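HpcE (Thermus thermophilus, PDB 1WZO) probably catalyses the isomerisation of 2-hydroxyhepta-2,4-diene-1,7-dioate, as a member of the fumarylacetoacetate hydrolase family. Local coordinates at residues L39-G44 with P156-E161; V85-G90 with N240-E245. All blocks are in the same frame, centred on the assembly; numbering follows the deposited sequence.

The two contacts lie in different parts of one chain, contact 1 nearer its centre than contact 2; their centres are about 24 Å apart and their nearest atoms about 8 Å apart, so they do not touch. Contact 1 is buried in the body of the fold, where the loop between strands 36-37 and 46-50 lies beside strand 152-159. Contact 2 is a parallel strand pair, 85-87 with 237-244, at the edge, within this chain, of a five-stranded mixed sheet. Along the chain the segments alternate: 39-44, 85-90, 156-161, 240-245. The two pairings therefore cross in sequence order, each joining segments more than 100 residues apart, and strand 152-159 reaches both, since its Pro153 packs on Val85 and Asn240.

Contact 1: residues L39-G44 with P156-E161; sequences LPFTPG and PFLVVE
Pro40 sets its ring against the backbone around Phe157, late in strand 152-159, with CB doing most of the touching. That carbon lies 3.6 Å from the carbonyl O of Pro156 and equally close to the N of Leu158, so it covers the peptide units on both sides of Phe157. CB of Leu158 comes up to it as well, 4.0 Å from Pro40 CB. A compact ring without a long side chain suits this place, because it lets the two backbones approach until the CA atoms of Pro40 and Phe157 are 5.4 Å apart.

The next residue along the loop makes the second touch. CD2 of Phe41 meets the CD2 methyl of Leu158 at 4.1 Å, the methyl reaching the ring obliquely and the two side chains crossing at about a right angle. Phe41 holds its CG between the backbone N and the carbonyl carbon (chi1 64°), which sends the ring past the leucine, its CD2 side grazing the methyl. A branched leucine suits the other side, since its CB serves Pro40 while one of its methyls serves Phe41.

Further out, Val103 of strand 94-104 packs on both Phe41 and Leu158, and Val210 of strand 210-212 also touches Phe41. The strand itself is positioned by backbone bonding of Leu158 to Leu3, and the carbonyl of Phe157 accepts a hydrogen bond from the hydroxyl of Thr124.

All five touching residues are buried, and the contact is van der Waals in kind, ring carbons on peptide backbone and on leucine. Close fit and buried apolar surface thus probably hold this irregular loop to a strand of the fumarylacetoacetate hydrolase C-terminal region.

Contact 2: residues V85-G90 with N240-E245; sequences VLYPKG and NPIEEE
The ring of Tyr87 meets Ile242 at its edge, where the CG2 methyl lies near the ring plane; that methyl is also 3.7 Å from Tyr87 CB. OE1 of Glu244 approaches the same ring obliquely. The ring leads away from the strand pair because CG stands anti to the backbone N (chi1 -171°), and its hydroxyl bonds to the carbonyl of Ala91. A second flat group, the carboxylate of Glu245, is met from above its plane: Lys89 N donates to OE1 at 3.0 Å, nearly straight at 174°. Glutamate suits the site because its chain, extended beyond CG, can reach past Tyr87 O to the backbone of the next loop.

Behind these side chains runs a parallel ladder. Val85 N donates to Pro241 O, Glu243 N to Val85 O, and Tyr87 N to Glu243 O, the last at 2.7 Å. Proline fits at 241, where strand 85-87 uses its carbonyl and the missing N-H costs this pairing nothing. Beyond Tyr87 the pairing frays: Glu245 N reaches Tyr87 O only weakly, at 3.4 Å, and a water bridges both atoms and Glu244 OE1. A second water links that oxygen to Gly90 N.

Beta-branched Val85 and Ile242 share the face that carries Tyr87, while Leu86 and Glu243 lie on the other, where Glu243 forms a salt bridge with Lys9 of the second subunit. Asn240 ties its amide to the carbonyls of Gly83 and Pro80. Strand 85-87 is outermost in the five-stranded sheet within this chain, with 237-244 between it and 227-232; strands 78-79 and 152-159 pack against Val85 and Asn240, and 94-104 against Tyr87.

Contact 1: residues L39-G44 with P156-E161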
loop_
_atom_site.group_PDB
_atom_site.type_symbol
_atom_site.label_atom_id
_atom_site.label_comp_id
_atom_site.label_asym_id
_atom_site.label_seq_id
_atom_site.Cartn_x
_atom_site.Cartn_y
_atom_site.Cartn_z
ATOM N N LEU B 39 14.973 5.601 -1.517
ATOM C CA LEU B 39 14.896 5.594 -0.065
ATOM C C LEU B 39 15.162 4.138 0.339
ATOM O O LEU B 39 14.723 3.210 -0.343
ATOM C CB LEU B 39 13.497 6.023 0.396
ATOM C CG LEU B 39 13.080 7.457 0.063
ATOM C CD1 LEU B 39 11.597 7.653 0.394
ATOM C CD2 LEU B 39 13.939 8.434 0.852
ATOM N N PRO B 40 15.896 3.919 1.439
ATOM C CA PRO B 40 16.195 2.553 1.884
ATOM C C PRO B 40 14.971 1.732 2.286
ATOM O O PRO B 40 15.050 0.515 2.415
ATOM C CB PRO B 40 17.174 2.770 3.043
ATOM C CG PRO B 40 16.820 4.135 3.549
ATOM C CD PRO B 40 16.604 4.907 2.271
ATOM N N PHE B 41 13.841 2.403 2.477
ATOM C CA PHE B 41 12.596 1.740 2.845
ATOM C C PHE B 41 11.487 2.766 2.663
ATOM O O PHE B 41 11.760 3.933 2.375
ATOM C CB PHE B 41 12.658 1.248 4.305
ATOM C CG PHE B 41 12.781 2.355 5.320
ATOM C CD1 PHE B 41 11.645 2.926 5.891
ATOM C CD2 PHE B 41 14.030 2.860 5.671
ATOM C CE1 PHE B 41 11.755 3.988 6.797
ATOM C CE2 PHE B 41 14.148 3.923 6.575
ATOM C CZ PHE B 41 13.008 4.486 7.136
ATOM N N THR B 42 10.238 2.339 2.794
ATOM C CA THR B 42 9.124 3.264 2.647
ATOM C C THR B 42 8.643 3.661 4.038
ATOM O O THR B 42 8.023 2.866 4.746
ATOM C CB THR B 42 7.967 2.626 1.850
ATOM O OG1 THR B 42 8.441 2.265 0.550
ATOM C CG2 THR B 42 6.811 3.612 1.693
ATOM N N PRO B 43 8.940 4.900 4.453
ATOM C CA PRO B 43 8.533 5.384 5.774
ATOM C C PRO B 43 7.025 5.488 5.962
ATOM O O PRO B 43 6.282 5.746 5.010
ATOM C CB PRO B 43 9.196 6.761 5.864
ATOM C CG PRO B 43 10.346 6.677 4.917
ATOM C CD PRO B 43 9.771 5.901 3.763
ATOM N N GLY B 44 6.586 5.258 7.195
ATOM C CA GLY B 44 5.188 5.407 7.532
ATOM C C GLY B 44 5.160 6.870 7.950
ATOM O O GLY B 44 5.594 7.727 7.181
ATOM N N PRO B 156 21.708 7.061 3.185
ATOM C CA PRO B 156 21.274 6.172 2.102
ATOM C C PRO B 156 20.928 4.755 2.545
ATOM O O PRO B 156 20.373 3.977 1.769
ATOM C CB PRO B 156 22.462 6.204 1.137
ATOM C CG PRO B 156 23.634 6.381 2.057
ATOM C CD PRO B 156 23.131 7.423 3.031
ATOM N N PHE B 157 21.228 4.424 3.797
ATOM C CA PHE B 157 20.978 3.070 4.279
ATOM C C PHE B 157 20.073 2.919 5.488
ATOM O O PHE B 157 19.878 3.849 6.270
ATOM C CB PHE B 157 22.301 2.386 4.647
ATOM C CG PHE B 157 23.392 2.571 3.638
ATOM C CD1 PHE B 157 24.484 3.381 3.925
ATOM C CD2 PHE B 157 23.334 1.930 2.409
ATOM C CE1 PHE B 157 25.510 3.549 2.999
ATOM C CE2 PHE B 157 24.355 2.094 1.477
ATOM C CZ PHE B 157 25.443 2.904 1.774
ATOM N N LEU B 158 19.526 1.717 5.618
ATOM C CA LEU B 158 18.728 1.346 6.773
ATOM C C LEU B 158 19.726 0.421 7.462
ATOM O O LEU B 158 19.843 -0.757 7.110
ATOM C CB LEU B 158 17.478 0.562 6.375
ATOM C CG LEU B 158 16.749 -0.082 7.562
ATOM C CD1 LEU B 158 16.481 0.955 8.642
ATOM C CD2 LEU B 158 15.440 -0.716 7.080
ATOM N N VAL B 159 20.472 0.977 8.410
ATOM C CA VAL B 159 21.491 0.230 9.133
ATOM C C VAL B 159 20.903 -0.565 10.292
ATOM O O VAL B 159 20.464 -0.000 11.297
ATOM C CB VAL B 159 22.580 1.185 9.654
ATOM C CG1 VAL B 159 23.739 0.389 10.255
ATOM C CG2 VAL B 159 23.063 2.070 8.512
ATOM N N VAL B 160 20.910 -1.886 10.136
ATOM C CA VAL B 160 20.371 -2.789 11.140
ATOM C C VAL B 160 21.441 -3.665 11.797
ATOM O O VAL B 160 22.386 -4.114 11.146
ATOM C CB VAL B 160 19.299 -3.708 10.521
ATOM C CG1 VAL B 160 18.168 -2.868 9.938
ATOM C CG2 VAL B 160 19.916 -4.565 9.426
ATOM N N GLU B 161 21.283 -3.889 13.099
ATOM C CA GLU B 161 22.198 -4.730 13.863
ATOM C C GLU B 161 23.647 -4.257 13.845
ATOM O O GLU B 161 24.558 -5.080 13.880
ATOM C CB GLU B 161 22.150 -6.166 13.335
ATOM C CG GLU B 161 20.755 -6.708 13.082
ATOM C CD GLU B 161 20.777 -8.114 12.503
ATOM O OE1 GLU B 161 21.484 -8.339 11.491
ATOM O OE2 GLU B 161 20.082 -8.994 13.056
#

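Contact 2: residues V85-G90 with N240-E245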
loop_
_atom_site.group_PDB
_atom_site.type_symbol
_atom_site.label_atom_id
_atom_site.label_comp_id
_atom_site.label_asym_id
_atom_site.label_seq_id
_atom_site.Cartn_x
_atom_site.Cartn_y
_atom_site.Cartn_z
ATOM N N VAL B 85 17.596 18.846 -3.707
ATOM C CA VAL B 85 16.758 19.623 -2.798
ATOM C C VAL B 85 16.389 20.921 -3.501
ATOM O O VAL B 85 17.250 21.584 -4.088
ATOM C CB VAL B 85 17.503 19.955 -1.486
ATOM C CG1 VAL B 85 16.703 20.977 -0.666
ATOM C CG2 VAL B 85 17.713 18.679 -0.675
ATOM N N LEU B 86 15.111 21.284 -3.450
ATOM C CA LEU B 86 14.651 22.506 -4.092
ATOM C C LEU B 86 14.636 23.662 -3.101
ATOM O O LEU B 86 13.993 23.599 -2.049
ATOM C CB LEU B 86 13.251 22.290 -4.689
ATOM C CG LEU B 86 13.191 21.164 -5.727
ATOM C CD1 LEU B 86 11.753 20.894 -6.121
ATOM C CD2 LEU B 86 14.018 21.541 -6.942
ATOM N N TYR B 87 15.359 24.721 -3.445
ATOM C CA TYR B 87 15.447 25.907 -2.601
ATOM C C TYR B 87 14.223 26.798 -2.848
ATOM O O TYR B 87 13.931 27.154 -3.984
ATOM C CB TYR B 87 16.747 26.652 -2.925
ATOM C CG TYR B 87 17.084 27.788 -1.986
ATOM C CD1 TYR B 87 16.454 29.028 -2.103
ATOM C CD2 TYR B 87 18.050 27.629 -0.994
ATOM C CE1 TYR B 87 16.784 30.084 -1.256
ATOM C CE2 TYR B 87 18.390 28.678 -0.140
ATOM C CZ TYR B 87 17.753 29.902 -0.279
ATOM O OH TYR B 87 18.098 30.950 0.544
ATOM N N PRO B 88 13.488 27.162 -1.782
ATOM C CA PRO B 88 12.298 28.011 -1.920
ATOM C C PRO B 88 12.616 29.350 -2.568
ATOM O O PRO B 88 13.473 30.090 -2.086
ATOM C CB PRO B 88 11.821 28.176 -0.481
ATOM C CG PRO B 88 12.274 26.908 0.174
ATOM C CD PRO B 88 13.671 26.755 -0.381
ATOM N N LYS B 89 11.915 29.654 -3.653
ATOM C CA LYS B 89 12.118 30.905 -4.376
ATOM C C LYS B 89 12.018 32.112 -3.453
ATOM O O LYS B 89 11.013 32.291 -2.766
ATOM C CB LYS B 89 11.075 31.039 -5.488
ATOM C CG LYS B 89 11.264 32.260 -6.380
ATOM C CD LYS B 89 12.547 32.149 -7.195
ATOM C CE LYS B 89 12.569 30.855 -8.003
ATOM N NZ LYS B 89 11.319 30.693 -8.794
ATOM N N GLY B 90 13.063 32.932 -3.433
ATOM C CA GLY B 90 13.058 34.124 -2.603
ATOM C C GLY B 90 13.422 33.947 -1.137
ATOM O O GLY B 90 13.563 34.933 -0.412
ATOM N N ASN B 240 23.311 15.553 -0.950
ATOM C CA ASN B 240 22.303 16.179 -1.797
ATOM C C ASN B 240 22.650 17.591 -2.235
ATOM O O ASN B 240 23.018 18.442 -1.419
ATOM C CB ASN B 240 20.939 16.241 -1.097
ATOM C CG ASN B 240 20.459 14.896 -0.624
ATOM O OD1 ASN B 240 20.757 14.478 0.490
ATOM N ND2 ASN B 240 19.718 14.201 -1.475
ATOM N N PRO B 241 22.551 17.853 -3.542
ATOM C CA PRO B 241 22.844 19.188 -4.054
ATOM C C PRO B 241 21.546 19.993 -3.954
ATOM O O PRO B 241 20.466 19.417 -3.777
ATOM C CB PRO B 241 23.268 18.920 -5.492
ATOM C CG PRO B 241 22.441 17.732 -5.869
ATOM C CD PRO B 241 22.502 16.862 -4.634
ATOM N N ILE B 242 21.658 21.311 -4.058
ATOM C CA ILE B 242 20.504 22.198 -3.975
ATOM C C ILE B 242 20.348 22.994 -5.267
ATOM O O ILE B 242 21.329 23.484 -5.825
ATOM C CB ILE B 242 20.667 23.203 -2.827
ATOM C CG1 ILE B 242 20.926 22.458 -1.519
ATOM C CG2 ILE B 242 19.428 24.081 -2.727
ATOM C CD1 ILE B 242 21.276 23.367 -0.368
ATOM N N GLU B 243 19.110 23.108 -5.739
ATOM C CA GLU B 243 18.799 23.850 -6.955
ATOM C C GLU B 243 17.614 24.759 -6.650
ATOM O O GLU B 243 16.836 24.488 -5.735
ATOM C CB GLU B 243 18.416 22.897 -8.095
ATOM C CG GLU B 243 19.569 22.238 -8.828
ATOM C CD GLU B 243 19.084 21.273 -9.897
ATOM O OE1 GLU B 243 17.936 21.438 -10.362
ATOM O OE2 GLU B 243 19.846 20.357 -10.285
ATOM N N GLU B 244 17.479 25.837 -7.411
ATOM C CA GLU B 244 16.366 26.752 -7.209
ATOM C C GLU B 244 15.119 26.172 -7.858
ATOM O O GLU B 244 15.209 25.408 -8.821
ATOM C CB GLU B 244 16.669 28.113 -7.825
ATOM C CG GLU B 244 17.835 28.830 -7.186
ATOM C CD GLU B 244 17.551 30.298 -6.979
ATOM O OE1 GLU B 244 16.613 30.614 -6.213
ATOM O OE2 GLU B 244 18.260 31.133 -7.582
ATOM N N GLU B 245 13.955 26.528 -7.327
ATOM C CA GLU B 245 12.704 26.036 -7.878
ATOM C C GLU B 245 12.561 26.571 -9.295
ATOM O O GLU B 245 13.155 27.594 -9.643
ATOM C CB GLU B 245 11.524 26.504 -7.026
ATOM C CG GLU B 245 11.642 26.122 -5.566
ATOM C CD GLU B 245 10.422 26.506 -4.754
ATOM O OE1 GLU B 245 10.015 27.690 -4.796
ATOM O OE2 GLU B 245 9.875 25.618 -4.064
HETATM O O HOH W 1 14.550 29.017 -5.741
HETATM O O HOH W 2 15.274 32.478 -4.798
#